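Local coordinates for serine--tRNA ligase, cytoplasmic (Candida albicans, PDB 3QO8), which catalyses the two-step attachment of serine to tRNA(Ser), first activating serine with ATP to Ser-AMP and then transferring it to the acceptor end of the tRNA, at residues L332-V340 / K350-F358; N135-A143 / W357-K365. All coordinates share one frame; numbering follows the deposited sequence.

Contact 1: L332-V340 / K350-F358; sequences LPYRVVGIV and KKYDLEAWF
Arg335 and Glu355 face each other as an antiparallel hydrogen-bonded pair: Arg335 N donates to Glu355 O at 2.8 Å, and Glu355 N returns a bond to Arg335 O. Strands 334-338 and 350-358 form a beta hairpin, their axes 4.6 Å apart at closest. The Arg335 side chain starts with CG between its own backbone N and carbonyl carbon (chi1 60°), then runs extended from CG to NE, off the sheet face that also carries Glu355. From CB outward, CG rests near Glu355 O, CD approaches Glu355 OE1, and NE donates to that same OE1 at 2.7 Å. NH2 reaches Glu355 OE1 at 2.9 Å, a more bent bond (135° at the hydrogen) on the syn lone pair. Both nitrogens therefore grip one oxygen side-on, in the guanidinium plane, while the carboxylate is turned 30° from it. Val337 CG2 packs beside Glu355 CD, and beyond the paired residues Ile339 CD1 lies against the carboxylate of Asp353, whose OD1 is hydrogen-bonded to Ser369. On the other face Leu354 CD1 makes a CH-pi contact 3.9 Å from the Tyr334 ring centroid, and Val336 CG1 touches Tyr352 CD2 at 3.6 Å. That face is mainly apolar and aromatic, whereas the first sets the Arg335-Glu355 salt bridge beside Val337; two donors on a single oxygen should favour an ionised Glu355 and restrict rotation of both chains.

Contact 2: N135-A143 / W357-K365; sequences NYKKPEQIA and WFPFQQEYK
Trp357 meets Pro139 and Glu140 by two different surfaces of its indole. Pro139 CB sits over the centre of the six-membered ring, 3.5 Å from its centroid and 11° off the normal, a CH-pi contact. In the ring plane, NE1 donates to Glu140 O at 2.9 Å, with 160° at the hydrogen. Beside that bond, Pro359 CB packs against both Glu140 O and Ile142 O, and Gln141 CA makes a CA-H...O contact with Pro359 O at 3.3 Å. Tyr364 brings its OH to 3.4 Å from Pro139 CG, while Trp357 points CE3 at the centre of a Tyr364 ring face, an edge-to-face (T-shaped) stack. What positions the loop is Tyr136: with CG anti to its backbone N (chi1 -163°), it reaches across the 135-143 bend, its OH donating to Ile142 O at 2.9 Å and accepting from Glu140 N at 3.2 Å. Farther out, Gln141 NE2 is bonded to Ala150 O and Trp357 O to Asn418 of helix 408-419. Gln141 centres an inverse gamma turn, while Gln362 and Glu363 both face Phe358 in a G1 beta bulge. Here an irregular loop packs onto the turn of a bulged beta hairpin in the class II synthetase core.

Overall arrangement
Both contacts reach the same sheet, though 135-143 packs on it as a loop; their centres are 14 Å apart, and they share Trp357 and Phe358 at the end of strand 350-358. That strand pairs with 334-338 in contact 1 and with 363-372 beyond the turn of contact 2; Ala356 O and Lys365 N, 2.8 Å apart, probably form a hydrogen bond. Arg335 NH1 also packs on Tyr364 CD2 at 3.5 Å. Contact 1 reaches the active site at its opposite end: the side chain of Lys351 is about 4 Å from a bound magnesium ion and about 6 Å from a seryl-sulfamoyl adenosine. Contact 2 is more peripheral; the Tyr136 side chain is about 7 Å from a bound seryl-sulfamoyl adenosine, probably a second molecule in a separate pocket.

Contact 1: L332-V340 / K350-F358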
# COMPACT_ATOMS: atom_id res chain seq x y z
N LEU A 332 -10.50 -10.24 -25.13
CA LEU A 332 -11.41 -9.16 -24.73
C LEU A 332 -11.56 -8.16 -25.88
O LEU A 332 -10.56 -7.59 -26.32
CB LEU A 332 -10.90 -8.46 -23.45
CG LEU A 332 -10.70 -9.37 -22.23
CD1 LEU A 332 -10.08 -8.64 -21.03
CD2 LEU A 332 -12.02 -10.04 -21.81
N PRO A 333 -12.80 -7.94 -26.37
CA PRO A 333 -12.99 -6.99 -27.47
C PRO A 333 -12.63 -5.60 -26.98
O PRO A 333 -12.88 -5.31 -25.81
CB PRO A 333 -14.51 -7.04 -27.76
CG PRO A 333 -15.04 -8.21 -26.99
CD PRO A 333 -14.08 -8.45 -25.85
N TYR A 334 -12.08 -4.74 -27.83
CA TYR A 334 -11.72 -3.40 -27.40
C TYR A 334 -11.70 -2.44 -28.56
O TYR A 334 -11.79 -2.85 -29.72
CB TYR A 334 -10.34 -3.40 -26.69
CG TYR A 334 -9.22 -3.84 -27.61
CD1 TYR A 334 -8.64 -2.95 -28.51
CD2 TYR A 334 -8.74 -5.14 -27.58
CE1 TYR A 334 -7.62 -3.36 -29.38
CE2 TYR A 334 -7.72 -5.56 -28.44
CZ TYR A 334 -7.17 -4.67 -29.34
OH TYR A 334 -6.18 -5.08 -30.19
N ARG A 335 -11.58 -1.15 -28.26
CA ARG A 335 -11.23 -0.16 -29.26
C ARG A 335 -10.09 0.70 -28.71
O ARG A 335 -9.96 0.85 -27.50
CB ARG A 335 -12.43 0.72 -29.61
CG ARG A 335 -13.00 1.50 -28.44
CD ARG A 335 -14.15 2.43 -28.90
NE ARG A 335 -14.60 3.32 -27.82
CZ ARG A 335 -15.75 3.98 -27.82
NH1 ARG A 335 -16.59 3.87 -28.83
NH2 ARG A 335 -16.07 4.76 -26.79
N VAL A 336 -9.28 1.23 -29.61
CA VAL A 336 -8.24 2.20 -29.25
C VAL A 336 -8.67 3.58 -29.74
O VAL A 336 -9.05 3.75 -30.92
CB VAL A 336 -6.89 1.82 -29.88
CG1 VAL A 336 -5.81 2.87 -29.55
CG2 VAL A 336 -6.46 0.44 -29.39
N VAL A 337 -8.63 4.56 -28.85
CA VAL A 337 -9.07 5.91 -29.19
C VAL A 337 -8.01 6.96 -28.92
O VAL A 337 -7.30 6.91 -27.92
CB VAL A 337 -10.38 6.29 -28.44
CG1 VAL A 337 -11.51 5.32 -28.81
CG2 VAL A 337 -10.17 6.27 -26.93
N GLY A 338 -7.92 7.93 -29.82
CA GLY A 338 -7.00 9.04 -29.67
C GLY A 338 -7.68 10.14 -28.88
O GLY A 338 -8.61 10.78 -29.37
N ILE A 339 -7.20 10.37 -27.67
CA ILE A 339 -7.83 11.31 -26.75
C ILE A 339 -7.71 12.77 -27.22
O ILE A 339 -6.63 13.21 -27.62
CB ILE A 339 -7.23 11.16 -25.31
CG1 ILE A 339 -7.41 9.73 -24.81
CG2 ILE A 339 -7.87 12.15 -24.35
CD1 ILE A 339 -8.89 9.28 -24.71
N VAL A 340 -8.82 13.51 -27.14
CA VAL A 340 -8.84 14.90 -27.60
C VAL A 340 -7.91 15.78 -26.77
O VAL A 340 -7.67 15.50 -25.59
CB VAL A 340 -10.27 15.51 -27.57
CG1 VAL A 340 -11.17 14.82 -28.60
CG2 VAL A 340 -10.86 15.41 -26.16
N LYS A 350 0.68 13.32 -26.43
CA LYS A 350 -0.28 12.49 -27.16
C LYS A 350 -0.69 11.34 -26.27
O LYS A 350 0.15 10.77 -25.56
CB LYS A 350 0.37 11.94 -28.43
CG LYS A 350 -0.56 11.12 -29.32
CD LYS A 350 0.17 10.59 -30.55
CE LYS A 350 -0.75 9.81 -31.47
NZ LYS A 350 -1.82 10.65 -32.11
N LYS A 351 -1.97 10.97 -26.31
CA LYS A 351 -2.46 9.85 -25.51
C LYS A 351 -3.47 8.98 -26.26
O LYS A 351 -4.37 9.50 -26.92
CB LYS A 351 -3.08 10.36 -24.22
CG LYS A 351 -3.55 9.27 -23.28
CD LYS A 351 -3.85 9.85 -21.92
CE LYS A 351 -5.33 10.00 -21.72
NZ LYS A 351 -5.62 10.75 -20.48
N TYR A 352 -3.31 7.66 -26.17
CA TYR A 352 -4.29 6.70 -26.68
C TYR A 352 -4.85 5.96 -25.49
O TYR A 352 -4.10 5.56 -24.61
CB TYR A 352 -3.63 5.64 -27.57
CG TYR A 352 -3.42 6.01 -29.03
CD1 TYR A 352 -3.69 7.29 -29.50
CD2 TYR A 352 -2.94 5.06 -29.92
CE1 TYR A 352 -3.47 7.60 -30.83
CE2 TYR A 352 -2.73 5.37 -31.24
CZ TYR A 352 -2.99 6.63 -31.70
OH TYR A 352 -2.77 6.91 -33.02
N ASP A 353 -6.16 5.73 -25.49
CA ASP A 353 -6.74 4.85 -24.49
C ASP A 353 -7.19 3.57 -25.19
O ASP A 353 -7.66 3.60 -26.34
CB ASP A 353 -7.94 5.50 -23.80
CG ASP A 353 -7.54 6.53 -22.75
OD1 ASP A 353 -6.34 6.85 -22.62
OD2 ASP A 353 -8.45 7.03 -22.05
N LEU A 354 -7.03 2.44 -24.51
CA LEU A 354 -7.66 1.22 -24.95
C LEU A 354 -8.86 1.08 -24.04
O LEU A 354 -8.74 1.11 -22.81
CB LEU A 354 -6.71 0.01 -24.83
CG LEU A 354 -7.27 -1.33 -25.35
CD1 LEU A 354 -6.17 -2.22 -25.91
CD2 LEU A 354 -8.06 -2.07 -24.28
N GLU A 355 -10.03 0.98 -24.65
CA GLU A 355 -11.29 0.83 -23.94
C GLU A 355 -11.88 -0.51 -24.33
O GLU A 355 -12.11 -0.78 -25.52
CB GLU A 355 -12.26 1.96 -24.33
CG GLU A 355 -11.68 3.38 -24.19
CD GLU A 355 -12.69 4.43 -24.63
OE1 GLU A 355 -13.49 4.14 -25.54
OE2 GLU A 355 -12.70 5.54 -24.06
N ALA A 356 -12.12 -1.36 -23.34
CA ALA A 356 -12.56 -2.72 -23.61
C ALA A 356 -14.08 -2.78 -23.53
O ALA A 356 -14.70 -1.99 -22.82
CB ALA A 356 -11.95 -3.69 -22.59
N TRP A 357 -14.66 -3.73 -24.26
CA TRP A 357 -16.10 -3.89 -24.27
C TRP A 357 -16.60 -4.58 -23.01
O TRP A 357 -16.14 -5.66 -22.67
CB TRP A 357 -16.53 -4.69 -25.51
CG TRP A 357 -18.02 -4.87 -25.65
CD1 TRP A 357 -18.73 -6.04 -25.52
CD2 TRP A 357 -18.99 -3.85 -25.95
NE1 TRP A 357 -20.08 -5.80 -25.73
CE2 TRP A 357 -20.26 -4.47 -26.00
CE3 TRP A 357 -18.89 -2.48 -26.20
CZ2 TRP A 357 -21.42 -3.75 -26.28
CZ3 TRP A 357 -20.05 -1.77 -26.48
CH2 TRP A 357 -21.30 -2.41 -26.52
N PHE A 358 -17.53 -3.93 -22.31
CA PHE A 358 -18.21 -4.54 -21.18
C PHE A 358 -19.64 -4.89 -21.64
O PHE A 358 -20.49 -4.01 -21.76
CB PHE A 358 -18.25 -3.55 -20.00
CG PHE A 358 -16.96 -3.49 -19.18
CD1 PHE A 358 -15.77 -3.04 -19.75
CD2 PHE A 358 -16.96 -3.87 -17.85
CE1 PHE A 358 -14.59 -2.99 -18.99
CE2 PHE A 358 -15.80 -3.83 -17.09
CZ PHE A 358 -14.60 -3.39 -17.66
O HOH W 1 -4.24 12.04 -27.97

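Contact 2: N135-A143 / W357-K365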
# COMPACT_ATOMS: atom_id res chain seq x y z
N ASN A 135 -15.27 -15.71 -33.24
CA ASN A 135 -16.62 -16.13 -32.89
C ASN A 135 -17.38 -15.08 -32.09
O ASN A 135 -18.33 -15.40 -31.38
CB ASN A 135 -16.60 -17.46 -32.13
CG ASN A 135 -16.06 -18.60 -32.96
OD1 ASN A 135 -16.45 -18.77 -34.12
ND2 ASN A 135 -15.15 -19.38 -32.38
N TYR A 136 -16.96 -13.83 -32.21
CA TYR A 136 -17.71 -12.73 -31.63
C TYR A 136 -18.08 -11.76 -32.74
O TYR A 136 -17.25 -10.96 -33.20
CB TYR A 136 -16.93 -12.03 -30.53
CG TYR A 136 -17.79 -11.16 -29.63
CD1 TYR A 136 -18.88 -11.70 -28.94
CD2 TYR A 136 -17.50 -9.81 -29.46
CE1 TYR A 136 -19.67 -10.90 -28.11
CE2 TYR A 136 -18.28 -9.01 -28.62
CZ TYR A 136 -19.36 -9.56 -27.95
OH TYR A 136 -20.12 -8.76 -27.13
N LYS A 137 -19.33 -11.85 -33.13
CA LYS A 137 -19.87 -11.15 -34.29
C LYS A 137 -19.70 -9.64 -34.17
O LYS A 137 -19.17 -9.00 -35.06
CB LYS A 137 -21.35 -11.53 -34.42
CG LYS A 137 -22.09 -10.94 -35.60
CD LYS A 137 -23.50 -11.51 -35.65
CE LYS A 137 -23.47 -13.04 -35.68
NZ LYS A 137 -24.83 -13.66 -35.59
N LYS A 138 -20.16 -9.09 -33.06
CA LYS A 138 -20.13 -7.66 -32.85
C LYS A 138 -20.36 -7.36 -31.38
O LYS A 138 -20.89 -8.20 -30.65
CB LYS A 138 -21.23 -6.98 -33.68
CG LYS A 138 -22.62 -7.27 -33.18
CD LYS A 138 -23.64 -6.36 -33.84
CE LYS A 138 -25.06 -6.84 -33.58
NZ LYS A 138 -25.38 -6.94 -32.13
N PRO A 139 -19.97 -6.17 -30.93
CA PRO A 139 -20.15 -5.79 -29.52
C PRO A 139 -21.64 -5.70 -29.19
O PRO A 139 -22.33 -4.88 -29.78
CB PRO A 139 -19.50 -4.41 -29.45
CG PRO A 139 -18.66 -4.28 -30.69
CD PRO A 139 -19.37 -5.08 -31.72
N GLU A 140 -22.12 -6.54 -28.28
CA GLU A 140 -23.51 -6.47 -27.84
C GLU A 140 -23.63 -7.09 -26.46
O GLU A 140 -22.61 -7.29 -25.79
CB GLU A 140 -24.45 -7.17 -28.84
CG GLU A 140 -24.06 -8.60 -29.19
CD GLU A 140 -25.01 -9.23 -30.20
OE1 GLU A 140 -24.56 -10.07 -31.02
OE2 GLU A 140 -26.22 -8.90 -30.19
N GLN A 141 -24.85 -7.40 -26.01
CA GLN A 141 -25.01 -7.89 -24.64
C GLN A 141 -24.75 -9.39 -24.53
O GLN A 141 -25.58 -10.15 -24.02
CB GLN A 141 -26.40 -7.54 -24.08
CG GLN A 141 -26.38 -7.51 -22.54
CD GLN A 141 -27.74 -7.28 -21.91
OE1 GLN A 141 -28.69 -6.87 -22.58
NE2 GLN A 141 -27.84 -7.54 -20.60
N ILE A 142 -23.60 -9.81 -25.02
CA ILE A 142 -23.22 -11.21 -25.09
C ILE A 142 -21.78 -11.32 -24.61
O ILE A 142 -20.90 -10.58 -25.08
CB ILE A 142 -23.28 -11.74 -26.55
CG1 ILE A 142 -24.70 -11.66 -27.13
CG2 ILE A 142 -22.69 -13.15 -26.64
CD1 ILE A 142 -25.66 -12.64 -26.53
N ALA A 143 -21.52 -12.23 -23.67
CA ALA A 143 -20.16 -12.45 -23.18
C ALA A 143 -19.29 -12.91 -24.34
O ALA A 143 -19.56 -13.94 -24.95
CB ALA A 143 -20.17 -13.47 -22.06
N TRP A 357 -14.66 -3.73 -24.26
CA TRP A 357 -16.10 -3.89 -24.27
C TRP A 357 -16.60 -4.58 -23.01
O TRP A 357 -16.14 -5.66 -22.67
CB TRP A 357 -16.53 -4.69 -25.51
CG TRP A 357 -18.02 -4.87 -25.65
CD1 TRP A 357 -18.73 -6.04 -25.52
CD2 TRP A 357 -18.99 -3.85 -25.95
NE1 TRP A 357 -20.08 -5.80 -25.73
CE2 TRP A 357 -20.26 -4.47 -26.00
CE3 TRP A 357 -18.89 -2.48 -26.20
CZ2 TRP A 357 -21.42 -3.75 -26.28
CZ3 TRP A 357 -20.05 -1.77 -26.48
CH2 TRP A 357 -21.30 -2.41 -26.52
N PHE A 358 -17.53 -3.93 -22.31
CA PHE A 358 -18.21 -4.54 -21.18
C PHE A 358 -19.64 -4.89 -21.64
O PHE A 358 -20.49 -4.01 -21.76
CB PHE A 358 -18.25 -3.55 -20.00
CG PHE A 358 -16.96 -3.49 -19.18
CD1 PHE A 358 -15.77 -3.04 -19.75
CD2 PHE A 358 -16.96 -3.87 -17.85
CE1 PHE A 358 -14.59 -2.99 -18.99
CE2 PHE A 358 -15.80 -3.83 -17.09
CZ PHE A 358 -14.60 -3.39 -17.66
N PRO A 359 -19.90 -6.18 -21.91
CA PRO A 359 -21.17 -6.50 -22.59
C PRO A 359 -22.41 -6.31 -21.72
O PRO A 359 -23.47 -6.10 -22.29
CB PRO A 359 -21.00 -7.96 -23.00
CG PRO A 359 -19.99 -8.52 -22.01
CD PRO A 359 -19.04 -7.37 -21.73
N PHE A 360 -22.30 -6.38 -20.39
CA PHE A 360 -23.48 -6.14 -19.59
C PHE A 360 -23.81 -4.66 -19.64
O PHE A 360 -24.96 -4.28 -19.83
CB PHE A 360 -23.32 -6.56 -18.12
CG PHE A 360 -24.50 -6.17 -17.26
CD1 PHE A 360 -25.62 -6.97 -17.21
CD2 PHE A 360 -24.50 -4.97 -16.58
CE1 PHE A 360 -26.73 -6.60 -16.45
CE2 PHE A 360 -25.61 -4.58 -15.81
CZ PHE A 360 -26.73 -5.41 -15.75
N GLN A 361 -22.79 -3.84 -19.45
CA GLN A 361 -22.92 -2.39 -19.49
C GLN A 361 -23.30 -1.98 -20.90
O GLN A 361 -23.90 -0.93 -21.12
CB GLN A 361 -21.57 -1.76 -19.12
CG GLN A 361 -20.86 -2.44 -17.92
CD GLN A 361 -21.46 -2.02 -16.59
OE1 GLN A 361 -21.83 -0.86 -16.41
NE2 GLN A 361 -21.58 -2.97 -15.66
N GLN A 362 -22.94 -2.82 -21.86
CA GLN A 362 -23.03 -2.52 -23.27
C GLN A 362 -22.30 -1.21 -23.60
O GLN A 362 -22.83 -0.36 -24.31
CB GLN A 362 -24.49 -2.48 -23.73
CG GLN A 362 -25.26 -3.79 -23.49
CD GLN A 362 -26.75 -3.65 -23.73
OE1 GLN A 362 -27.20 -3.54 -24.88
NE2 GLN A 362 -27.54 -3.66 -22.66
N GLU A 363 -21.09 -1.05 -23.09
CA GLU A 363 -20.28 0.14 -23.34
C GLU A 363 -18.82 -0.25 -23.37
O GLU A 363 -18.41 -1.18 -22.68
CB GLU A 363 -20.45 1.14 -22.21
CG GLU A 363 -21.85 1.67 -22.02
CD GLU A 363 -21.94 2.57 -20.80
OE1 GLU A 363 -20.88 3.00 -20.30
OE2 GLU A 363 -23.07 2.85 -20.35
N TYR A 364 -18.04 0.49 -24.14
CA TYR A 364 -16.59 0.43 -24.04
C TYR A 364 -16.15 1.20 -22.81
O TYR A 364 -16.60 2.33 -22.59
CB TYR A 364 -15.97 1.07 -25.27
CG TYR A 364 -16.03 0.22 -26.52
CD1 TYR A 364 -15.22 -0.90 -26.66
CD2 TYR A 364 -16.88 0.56 -27.58
CE1 TYR A 364 -15.26 -1.67 -27.81
CE2 TYR A 364 -16.93 -0.21 -28.73
CZ TYR A 364 -16.11 -1.32 -28.84
OH TYR A 364 -16.13 -2.09 -29.97
N LYS A 365 -15.26 0.61 -22.02
CA LYS A 365 -14.75 1.26 -20.81
C LYS A 365 -13.24 1.29 -20.80
O LYS A 365 -12.59 0.30 -21.13
CB LYS A 365 -15.21 0.53 -19.55
CG LYS A 365 -16.72 0.26 -19.49
CD LYS A 365 -17.47 1.49 -19.06
CE LYS A 365 -17.77 1.45 -17.58
NZ LYS A 365 -18.60 2.63 -17.17